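Local structure of putative branched-chain amino acid transport system substrate-binding protein (Rhodopseudomonas palustris, 3TX6) at residues M115-P120 with R280-A285; L265-A270 with H286-F291; I25-A30 with G75-P80. The protein probably serves as the periplasmic solute-binding component of an ABC transporter, holding an aromatic acid such as 4-hydroxyphenylpyruvate between its two lobes. All blocks are in the same frame, centred on the assembly; numbering follows the deposited sequence. Where two conformers were deposited one is given.

Contact 1: M115-P120 with R280-A285; sequences MPQPIP and RSQFAA. With ENO (3-(4-hydroxy-phenyl)pyruvic acid), chain D.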
loop_
_atom_site.group_PDB
_atom_site.type_symbol
_atom_site.label_atom_id
_atom_site.label_comp_id
_atom_site.label_asym_id
_atom_site.label_seq_id
_atom_site.Cartn_x
_atom_site.Cartn_y
_atom_site.Cartn_z
HETATM N N MSE A 115 -5.083 -2.649 -3.713
HETATM C CA MSE A 115 -4.137 -1.941 -4.563
HETATM C C MSE A 115 -2.680 -2.146 -4.148
HETATM O O MSE A 115 -1.822 -2.315 -5.008
HETATM C CB MSE A 115 -4.518 -0.469 -4.650
HETATM C CG MSE A 115 -5.969 -0.306 -5.116
HETATM SE SE MSE A 115 -6.414 -1.288 -6.796
HETATM C CE MSE A 115 -5.304 -0.146 -7.898
ATOM N N PRO A 116 -2.353 -2.086 -2.846
ATOM C CA PRO A 116 -0.928 -2.276 -2.478
ATOM C C PRO A 116 -0.385 -3.636 -2.877
ATOM O O PRO A 116 -1.117 -4.628 -2.913
ATOM C CB PRO A 116 -0.916 -2.097 -0.963
ATOM C CG PRO A 116 -2.113 -1.245 -0.700
ATOM C CD PRO A 116 -3.155 -1.805 -1.660
ATOM N N GLN A 117 0.910 -3.673 -3.190
ATOM C CA GLN A 117 1.563 -4.895 -3.474
ATOM C C GLN A 117 1.440 -5.873 -2.286
ATOM O O GLN A 117 1.599 -5.481 -1.140
ATOM C CB GLN A 117 3.040 -4.661 -3.769
ATOM C CG GLN A 117 3.294 -3.843 -5.040
ATOM C CD GLN A 117 3.119 -2.341 -4.881
ATOM O OE1 GLN A 117 2.873 -1.855 -3.779
ATOM N NE2 GLN A 117 3.289 -1.589 -5.990
ATOM N N PRO A 118 1.149 -7.160 -2.580
ATOM C CA PRO A 118 1.106 -8.156 -1.524
ATOM C C PRO A 118 2.448 -8.357 -0.898
ATOM O O PRO A 118 3.492 -8.214 -1.559
ATOM C CB PRO A 118 0.592 -9.408 -2.235
ATOM C CG PRO A 118 1.008 -9.260 -3.641
ATOM C CD PRO A 118 0.964 -7.761 -3.910
ATOM N N ILE A 119 2.448 -8.607 0.395
ATOM C CA ILE A 119 3.694 -8.772 1.115
ATOM C C ILE A 119 4.674 -9.750 0.448
ATOM O O ILE A 119 5.835 -9.408 0.370
ATOM C CB ILE A 119 3.449 -9.100 2.594
ATOM C CG1 ILE A 119 3.253 -7.830 3.435
ATOM C CG2 ILE A 119 4.595 -9.910 3.229
ATOM C CD1 ILE A 119 2.114 -6.958 3.001
ATOM N N PRO A 120 4.215 -10.914 -0.084
ATOM C CA PRO A 120 5.232 -11.834 -0.651
ATOM C C PRO A 120 5.965 -11.291 -1.852
ATOM O O PRO A 120 7.122 -11.651 -2.041
ATOM C CB PRO A 120 4.441 -13.115 -0.939
ATOM C CG PRO A 120 3.385 -13.078 0.137
ATOM C CD PRO A 120 2.967 -11.624 0.211
ATOM N N ARG A 280 6.050 12.917 -4.636
ATOM C CA ARG A 280 5.431 11.632 -5.009
ATOM C C ARG A 280 5.491 10.671 -3.824
ATOM O O ARG A 280 6.397 10.733 -3.000
ATOM C CB ARG A 280 6.181 11.047 -6.174
ATOM C CG ARG A 280 7.652 10.678 -5.874
ATOM C CD ARG A 280 8.459 10.317 -7.099
ATOM N NE ARG A 280 8.545 11.421 -8.034
ATOM C CZ ARG A 280 9.108 11.329 -9.244
ATOM N NH1 ARG A 280 9.657 10.182 -9.625
ATOM N NH2 ARG A 280 9.121 12.393 -10.059
ATOM N N SER A 281 4.547 9.743 -3.785
ATOM C CA SER A 281 4.507 8.696 -2.766
ATOM C C SER A 281 3.884 7.408 -3.284
ATOM O O SER A 281 3.044 7.397 -4.177
ATOM C CB SER A 281 3.797 9.152 -1.489
ATOM O OG SER A 281 2.429 9.409 -1.731
ATOM N N GLN A 282 4.286 6.346 -2.619
ATOM C CA GLN A 282 3.605 5.038 -2.647
ATOM C C GLN A 282 2.109 5.193 -2.470
ATOM O O GLN A 282 1.322 4.533 -3.144
ATOM C CB GLN A 282 4.175 4.180 -1.513
ATOM C CG GLN A 282 3.609 2.775 -1.332
ATOM C CD GLN A 282 4.045 1.759 -2.371
ATOM O OE1 GLN A 282 4.916 2.032 -3.216
ATOM N NE2 GLN A 282 3.443 0.579 -2.298
ATOM N N PHE A 283 1.732 6.060 -1.546
ATOM C CA PHE A 283 0.351 6.110 -1.015
ATOM C C PHE A 283 -0.611 6.873 -1.926
ATOM O O PHE A 283 -1.713 6.390 -2.251
ATOM C CB PHE A 283 0.401 6.679 0.420
ATOM C CG PHE A 283 1.473 6.006 1.214
ATOM C CD1 PHE A 283 1.370 4.672 1.486
ATOM C CD2 PHE A 283 2.631 6.687 1.615
ATOM C CE1 PHE A 283 2.398 3.999 2.105
ATOM C CE2 PHE A 283 3.662 6.014 2.268
ATOM C CZ PHE A 283 3.544 4.654 2.517
ATOM N N ALA A 284 -0.170 8.046 -2.410
ATOM C CA ALA A 284 -0.956 8.807 -3.394
ATOM C C ALA A 284 -1.367 7.871 -4.569
ATOM O O ALA A 284 -2.451 7.967 -5.120
ATOM C CB ALA A 284 -0.168 9.989 -3.923
ATOM N N ALA A 285 -0.416 7.036 -4.990
ATOM C CA ALA A 285 -0.587 6.159 -6.107
ATOM C C ALA A 285 -1.705 5.156 -5.885
ATOM O O ALA A 285 -2.352 4.758 -6.857
ATOM C CB ALA A 285 0.739 5.476 -6.425
HETATM O O4 ENO D . -0.686 -1.400 5.730
HETATM C C9 ENO D . 0.237 0.839 3.328
HETATM C C8 ENO D . 0.354 0.821 1.953
HETATM C C7 ENO D . 1.391 0.116 1.324
HETATM C C6 ENO D . 2.239 -0.642 2.109
HETATM C C5 ENO D . 2.145 -0.619 3.497
HETATM C C4 ENO D . 1.126 0.115 4.129
HETATM O O3 ENO D . 1.446 0.112 -0.064
HETATM C C3 ENO D . 1.052 0.205 5.627
HETATM C C2 ENO D . 0.129 -0.698 6.351
HETATM C C1 ENO D . 0.133 -0.627 7.806
HETATM O O2 ENO D . -0.681 -1.345 8.423
HETATM O O1 ENO D . 0.941 0.133 8.419
#

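Contact 2: L265-A270 with H286-F291; sequences LELNTA and HSFDAF. With ENO (3-(4-hydroxy-phenyl)pyruvic acid), chain D.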
loop_
_atom_site.group_PDB
_atom_site.type_symbol
_atom_site.label_atom_id
_atom_site.label_comp_id
_atom_site.label_asym_id
_atom_site.label_seq_id
_atom_site.Cartn_x
_atom_site.Cartn_y
_atom_site.Cartn_z
ATOM N N LEU A 265 3.786 8.840 -14.565
ATOM C CA LEU A 265 4.106 10.189 -14.957
ATOM C C LEU A 265 2.916 11.112 -14.792
ATOM O O LEU A 265 3.073 12.274 -14.367
ATOM C CB LEU A 265 4.591 10.255 -16.421
ATOM C CG LEU A 265 5.964 9.669 -16.718
ATOM C CD1 LEU A 265 6.164 9.626 -18.259
ATOM C CD2 LEU A 265 7.069 10.491 -16.076
ATOM N N GLU A 266 1.713 10.632 -15.119
ATOM C CA GLU A 266 0.527 11.472 -14.989
ATOM C C GLU A 266 0.332 11.883 -13.541
ATOM O O GLU A 266 0.169 13.056 -13.248
ATOM C CB GLU A 266 -0.763 10.783 -15.498
ATOM C CG GLU A 266 -0.822 10.582 -17.003
ATOM C CD GLU A 266 -1.985 9.735 -17.469
ATOM O OE1 GLU A 266 -2.727 9.193 -16.622
ATOM O OE2 GLU A 266 -2.139 9.584 -18.695
ATOM N N LEU A 267 0.310 10.907 -12.634
ATOM C CA LEU A 267 0.068 11.226 -11.230
ATOM C C LEU A 267 1.169 12.121 -10.666
ATOM O O LEU A 267 0.898 13.131 -10.040
ATOM C CB LEU A 267 0.003 9.994 -10.368
ATOM C CG LEU A 267 0.061 10.190 -8.845
ATOM C CD1 LEU A 267 -1.087 11.056 -8.327
ATOM C CD2 LEU A 267 0.053 8.798 -8.221
ATOM N N ASN A 268 2.413 11.722 -10.867
ATOM C CA ASN A 268 3.494 12.487 -10.300
ATOM C C ASN A 268 3.588 13.939 -10.851
ATOM O O ASN A 268 3.812 14.880 -10.093
ATOM C CB ASN A 268 4.838 11.757 -10.455
ATOM C CG ASN A 268 4.915 10.507 -9.633
ATOM O OD1 ASN A 268 4.074 10.271 -8.772
ATOM N ND2 ASN A 268 5.970 9.724 -9.841
ATOM N N THR A 269 3.392 14.135 -12.146
ATOM C CA THR A 269 3.393 15.490 -12.700
ATOM C C THR A 269 2.323 16.327 -11.985
ATOM O O THR A 269 2.575 17.442 -11.558
ATOM C CB THR A 269 3.201 15.461 -14.227
ATOM O OG1 THR A 269 4.282 14.729 -14.798
ATOM C CG2 THR A 269 3.165 16.842 -14.765
ATOM N N ALA A 270 1.134 15.772 -11.834
ATOM C CA ALA A 270 0.017 16.499 -11.228
ATOM C C ALA A 270 0.303 16.783 -9.730
ATOM O O ALA A 270 0.164 17.906 -9.254
ATOM C CB ALA A 270 -1.272 15.723 -11.392
ATOM N N HIS A 286 -1.934 4.709 -4.656
ATOM C CA HIS A 286 -2.988 3.713 -4.443
ATOM C C HIS A 286 -4.367 4.271 -4.689
ATOM O O HIS A 286 -5.180 3.584 -5.311
ATOM C CB HIS A 286 -2.907 3.049 -3.078
ATOM C CG HIS A 286 -1.628 2.323 -2.822
ATOM N ND1 HIS A 286 -0.982 1.554 -3.755
ATOM C CD2 HIS A 286 -0.864 2.260 -1.661
ATOM C CE1 HIS A 286 0.136 1.025 -3.182
ATOM N NE2 HIS A 286 0.207 1.457 -1.919
ATOM N N SER A 287 -4.674 5.476 -4.197
ATOM C CA SER A 287 -5.970 6.065 -4.517
ATOM C C SER A 287 -6.090 6.416 -6.011
ATOM O O SER A 287 -7.107 6.133 -6.642
ATOM C CB SER A 287 -6.360 7.247 -3.614
ATOM O OG SER A 287 -5.415 8.195 -3.720
ATOM N N PHE A 288 -5.041 6.981 -6.598
ATOM C CA PHE A 288 -5.015 7.251 -8.031
ATOM C C PHE A 288 -5.300 5.972 -8.835
ATOM O O PHE A 288 -6.112 5.971 -9.759
ATOM C CB PHE A 288 -3.671 7.862 -8.409
ATOM C CG PHE A 288 -3.533 8.230 -9.845
ATOM C CD1 PHE A 288 -3.954 9.480 -10.289
ATOM C CD2 PHE A 288 -2.933 7.385 -10.746
ATOM C CE1 PHE A 288 -3.792 9.865 -11.587
ATOM C CE2 PHE A 288 -2.755 7.787 -12.063
ATOM C CZ PHE A 288 -3.205 9.014 -12.479
ATOM N N ASP A 289 -4.605 4.897 -8.479
ATOM C CA ASP A 289 -4.732 3.639 -9.219
ATOM C C ASP A 289 -6.119 3.019 -9.029
ATOM O O ASP A 289 -6.633 2.382 -9.931
ATOM C CB ASP A 289 -3.675 2.665 -8.763
ATOM C CG ASP A 289 -2.287 3.031 -9.234
ATOM O OD1 ASP A 289 -2.164 3.987 -10.030
ATOM O OD2 ASP A 289 -1.339 2.317 -8.850
ATOM N N ALA A 290 -6.711 3.178 -7.840
ATOM C CA ALA A 290 -8.047 2.660 -7.619
ATOM C C ALA A 290 -9.024 3.249 -8.658
ATOM O O ALA A 290 -9.926 2.553 -9.182
ATOM C CB ALA A 290 -8.534 2.911 -6.197
ATOM N N PHE A 291 -8.857 4.524 -8.987
ATOM C CA PHE A 291 -9.666 5.159 -10.031
ATOM C C PHE A 291 -9.312 4.683 -11.419
ATOM O O PHE A 291 -10.201 4.614 -12.260
ATOM C CB PHE A 291 -9.647 6.678 -9.907
ATOM C CG PHE A 291 -10.547 7.197 -8.787
ATOM C CD1 PHE A 291 -10.127 7.154 -7.453
ATOM C CD2 PHE A 291 -11.799 7.708 -9.076
ATOM C CE1 PHE A 291 -10.953 7.612 -6.451
ATOM C CE2 PHE A 291 -12.620 8.185 -8.072
ATOM C CZ PHE A 291 -12.201 8.154 -6.765
HETATM O O4 ENO D . -0.686 -1.400 5.730
HETATM C C9 ENO D . 0.237 0.839 3.328
HETATM C C8 ENO D . 0.354 0.821 1.953
HETATM C C7 ENO D . 1.391 0.116 1.324
HETATM C C6 ENO D . 2.239 -0.642 2.109
HETATM C C5 ENO D . 2.145 -0.619 3.497
HETATM C C4 ENO D . 1.126 0.115 4.129
HETATM O O3 ENO D . 1.446 0.112 -0.064
HETATM C C3 ENO D . 1.052 0.205 5.627
HETATM C C2 ENO D . 0.129 -0.698 6.351
HETATM C C1 ENO D . 0.133 -0.627 7.806
HETATM O O2 ENO D . -0.681 -1.345 8.423
HETATM O O1 ENO D . 0.941 0.133 8.419
#

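Contact 3: I25-A30 with G75-P80; sequences IPERNA and GSSVTP. With ENO (3-(4-hydroxy-phenyl)pyruvic acid), chain D.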
loop_
_atom_site.group_PDB
_atom_site.type_symbol
_atom_site.label_atom_id
_atom_site.label_comp_id
_atom_site.label_asym_id
_atom_site.label_seq_id
_atom_site.Cartn_x
_atom_site.Cartn_y
_atom_site.Cartn_z
ATOM N N ILE A 25 -3.006 11.522 3.955
ATOM C CA ILE A 25 -3.029 12.837 3.332
ATOM C C ILE A 25 -2.768 12.778 1.817
ATOM O O ILE A 25 -3.553 13.342 1.030
ATOM C CB ILE A 25 -2.107 13.844 4.063
ATOM C CG1 ILE A 25 -2.763 14.265 5.382
ATOM C CG2 ILE A 25 -1.834 15.086 3.195
ATOM C CD1 ILE A 25 -1.839 14.991 6.371
ATOM N N PRO A 26 -1.722 12.066 1.388
ATOM C CA PRO A 26 -1.544 11.975 -0.054
ATOM C C PRO A 26 -2.622 11.200 -0.812
ATOM O O PRO A 26 -2.924 11.490 -1.979
ATOM C CB PRO A 26 -0.182 11.250 -0.202
ATOM C CG PRO A 26 0.530 11.553 1.086
ATOM C CD PRO A 26 -0.553 11.535 2.111
ATOM N N GLU A 27 -3.195 10.215 -0.129
ATOM C CA GLU A 27 -4.319 9.476 -0.705
ATOM C C GLU A 27 -5.511 10.365 -0.976
ATOM O O GLU A 27 -6.141 10.274 -2.052
ATOM C CB GLU A 27 -4.672 8.296 0.205
ATOM C CG GLU A 27 -3.591 7.240 0.114
ATOM C CD GLU A 27 -3.572 6.119 1.135
ATOM O OE1 GLU A 27 -4.344 6.101 2.088
ATOM O OE2 GLU A 27 -2.682 5.247 0.939
ATOM N N ARG A 28 -5.839 11.221 -0.008
ATOM C CA ARG A 28 -6.923 12.178 -0.172
ATOM C C ARG A 28 -6.566 13.214 -1.241
ATOM O O ARG A 28 -7.376 13.529 -2.101
ATOM C CB ARG A 28 -7.213 12.866 1.160
ATOM C CG ARG A 28 -8.159 14.049 1.047
ATOM C CD ARG A 28 -8.773 14.397 2.410
ATOM N NE ARG A 28 -9.691 15.529 2.319
ATOM C CZ ARG A 28 -9.297 16.801 2.314
ATOM N NH1 ARG A 28 -10.198 17.777 2.209
ATOM N NH2 ARG A 28 -7.999 17.085 2.406
ATOM N N ASN A 29 -5.346 13.725 -1.197
ATOM C CA ASN A 29 -4.943 14.754 -2.156
ATOM C C ASN A 29 -4.931 14.227 -3.601
ATOM O O ASN A 29 -5.185 14.969 -4.540
ATOM C CB ASN A 29 -3.592 15.351 -1.806
ATOM C CG ASN A 29 -3.619 16.260 -0.598
ATOM O OD1 ASN A 29 -4.664 16.699 -0.166
ATOM N ND2 ASN A 29 -2.438 16.561 -0.070
ATOM N N ALA A 30 -4.642 12.941 -3.797
ATOM C CA ALA A 30 -4.545 12.411 -5.124
ATOM C C ALA A 30 -5.926 12.445 -5.815
ATOM O O ALA A 30 -5.997 12.365 -7.060
ATOM C CB ALA A 30 -4.015 10.968 -5.090
ATOM N N GLY A 75 -10.483 2.125 0.939
ATOM C CA GLY A 75 -9.732 2.469 2.130
ATOM C C GLY A 75 -9.245 1.224 2.834
ATOM O O GLY A 75 -9.425 0.095 2.341
ATOM N N SER A 76 -8.610 1.364 3.985
ATOM C CA SER A 76 -8.163 2.608 4.580
ATOM C C SER A 76 -6.646 2.693 4.281
ATOM O O SER A 76 -6.175 2.093 3.346
ATOM C CB SER A 76 -8.507 2.597 6.098
ATOM O OG SER A 76 -8.017 3.747 6.786
ATOM N N SER A 77 -5.907 3.451 5.105
ATOM C CA SER A 77 -4.499 3.745 4.842
ATOM C C SER A 77 -3.524 2.723 5.456
ATOM O O SER A 77 -2.366 2.628 5.064
ATOM C CB SER A 77 -4.148 5.146 5.375
ATOM O OG SER A 77 -4.948 6.144 4.732
ATOM N N VAL A 78 -3.981 2.058 6.505
ATOM C CA VAL A 78 -3.176 1.104 7.264
ATOM C C VAL A 78 -4.044 -0.134 7.500
ATOM O O VAL A 78 -5.266 -0.090 7.291
ATOM C CB VAL A 78 -2.562 1.700 8.549
ATOM C CG1 VAL A 78 -1.441 2.682 8.205
ATOM C CG2 VAL A 78 -3.652 2.336 9.431
ATOM N N THR A 79 -3.390 -1.242 7.858
ATOM C CA THR A 79 -4.075 -2.538 7.856
ATOM C C THR A 79 -5.260 -2.664 8.811
ATOM O O THR A 79 -6.309 -3.134 8.371
ATOM C CB THR A 79 -3.076 -3.711 8.008
ATOM O OG1 THR A 79 -2.157 -3.651 6.907
ATOM C CG2 THR A 79 -3.792 -5.052 8.041
ATOM N N PRO A 80 -5.140 -2.235 10.077
ATOM C CA PRO A 80 -6.271 -2.496 10.991
ATOM C C PRO A 80 -7.617 -1.875 10.531
ATOM O O PRO A 80 -8.626 -2.574 10.493
ATOM C CB PRO A 80 -5.760 -1.959 12.352
ATOM C CG PRO A 80 -4.273 -2.183 12.242
ATOM C CD PRO A 80 -3.975 -1.760 10.819
HETATM O O4 ENO D . -0.686 -1.400 5.730
HETATM C C9 ENO D . 0.237 0.839 3.328
HETATM C C8 ENO D . 0.354 0.821 1.953
HETATM C C7 ENO D . 1.391 0.116 1.324
HETATM C C6 ENO D . 2.239 -0.642 2.109
HETATM C C5 ENO D . 2.145 -0.619 3.497
HETATM C C4 ENO D . 1.126 0.115 4.129
HETATM O O3 ENO D . 1.446 0.112 -0.064
HETATM C C3 ENO D . 1.052 0.205 5.627
HETATM C C2 ENO D . 0.129 -0.698 6.351
HETATM C C1 ENO D . 0.133 -0.627 7.806
HETATM O O2 ENO D . -0.681 -1.345 8.423
HETATM O O1 ENO D . 0.941 0.133 8.419
#

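Contact 1: M115-P120 with R280-A285
The side-chain amides of Q117 and Q282 meet from opposite directions with their planes 38° apart, so they join at one corner rather than stack. OE1 of Q117 lies close to the amide plane of Q282, 2.9 Å from Q282 NE2, while that nitrogen sits somewhat tilted from the Q117 carbonyl plane, and the bond it gives is bent. Next along the helix, the F283 ring has Q282 CB over the centre of one face, 3.9 Å above the plane. At its edge it meets the bound 4-hydroxyphenylpyruvate, with F283 CE1 3.8 Å from ligand C8. Q282 sends CG anti to its N (chi1 179°), then bends at CG, and NE2 thereby comes up to the ligand's phenolic oxygen. That bond, Q282 NE2 to O3 of the ligand, is 3.0 Å long and almost straight at 176°. P116 adds a van der Waals contact, its CB 3.4 Å from the same O3. At the start of the helix S281 is the N-cap, its OG accepting from A284 N at 3.0 Å. The other ends of both amides are also held: Q282 OE1 accepts from G246 N, and Q117 NE2, its stronger polar link, gives to the carbonyl of S347. With both ends of each amide engaged, neither is likely to flip. Q282 NE2 therefore spends one bond on Q117 and one on the phenol, which is consistent with Q117 acting as a second-shell residue that orients the group gripping the ligand's hydroxyl end.

Contact 2: L265-A270 with H286-F291
E266 comes only loosely to the rim of the F288 ring in one of its two modelled conformers, a doubtful touch: its OE1 lies 4.2 Å from F288 CZ, with the carboxylate turned steeply to the ring. The main partner of that oxygen is K292, through a salt bridge. L267 carries the packing. Its CB stands over the middle of the F288 ring, 3.7 Å from the centroid and 2° off the normal, a CH-pi contact, while its two methyls spread toward the root of the same side chain: L267 CD1 is 3.8 Å from F288 CD1, and L267 CD2 is 3.8 Å from F288 CB. F288 leaves its helix with CG anti to N (chi1 -178°), so that the ring runs antiparallel to the leucine and lies under it. Further on, N268 gives its ND2 to the carbonyl of V248, and T269 OG1 bonds back to L265 O at 2.8 Å. With a lysine in place of F288 the ring face under L267 CB is gone, and the leucine would probably be left without its apolar mate. Helix 261-275 thus meets helix 282-304 by apolar contact. One turn of the latter also presents H286, whose NE2 is hydrogen-bonded to ligand O3 at 2.6 Å, so greasy packing on one side accompanies a polar grip on the phenol on another.

Contact 3: I25-A30 with G75-P80
E27 and S77 both put their side chains beside their own backbone N, anti to the carbonyl carbon (chi1 -71° for E27 and -60° for S77), and the glutamate then runs on extended, so that one carboxylate oxygen comes end-on to the hydroxyl. S77 OG donates to E27 OE1 at 2.7 Å, meeting the oxygen nearly in line with its C-O bond; S77 CB follows, 3.4 Å from E27 OE1. The hydroxyl is gripped a second time, because it also accepts from T15 N, and the two bonds together fix its rotation. Both residues are buried, so the hydrogen bond gives the carboxylate a polar partner inside the protein.

S77 to T79 line the bound ligand. S77 O comes within 3.6 Å of ligand C9, on the aromatic ring. V78 CG1 lies 3.5 Å from ligand O1, a carboxylate oxygen. V78 is the N-cap residue of the helix that follows, and the first amide of that helix, T79 N, gives a bond of 2.8 Å and 170° to ligand O2. The positive end of the helix would be expected to favour the acid group there, and R174 also bonds to the ligand. Just ahead, the peptide before S76 is cis, and G75 has backbone angles at which any CB would collide with the preceding carbonyl oxygen.

In the fold, 75-80 leads from the end of strand 72-75 into helix 79-92, with S76 OG bonded to D50. Residues 25-30 belong to helix 21-29, which lies against helix 282-304: E27 touches F283, P26 and A30 pack on A284, and the carbonyl of E27 accepts from S287 OG.

In the fold
Contact 3 comes first along the chain, closing before the other two begin, while the segments of contacts 1 and 2 alternate. Their centres lie 10 to 13 Å apart. Helix 282-304 ties them together: contact 1 uses its first turn, contact 2 the next, and helix 21-29 of contact 3 packs beside it. The ligand touches all three, its phenol end at contacts 1 and 2 and its acid end at contact 3. Segment 115-120 follows the edge strand 112-114 of the six-stranded sheet and leads toward the second sheet, so contact 1 probably lies near the hinge between the lobes of this periplasmic binding protein fold.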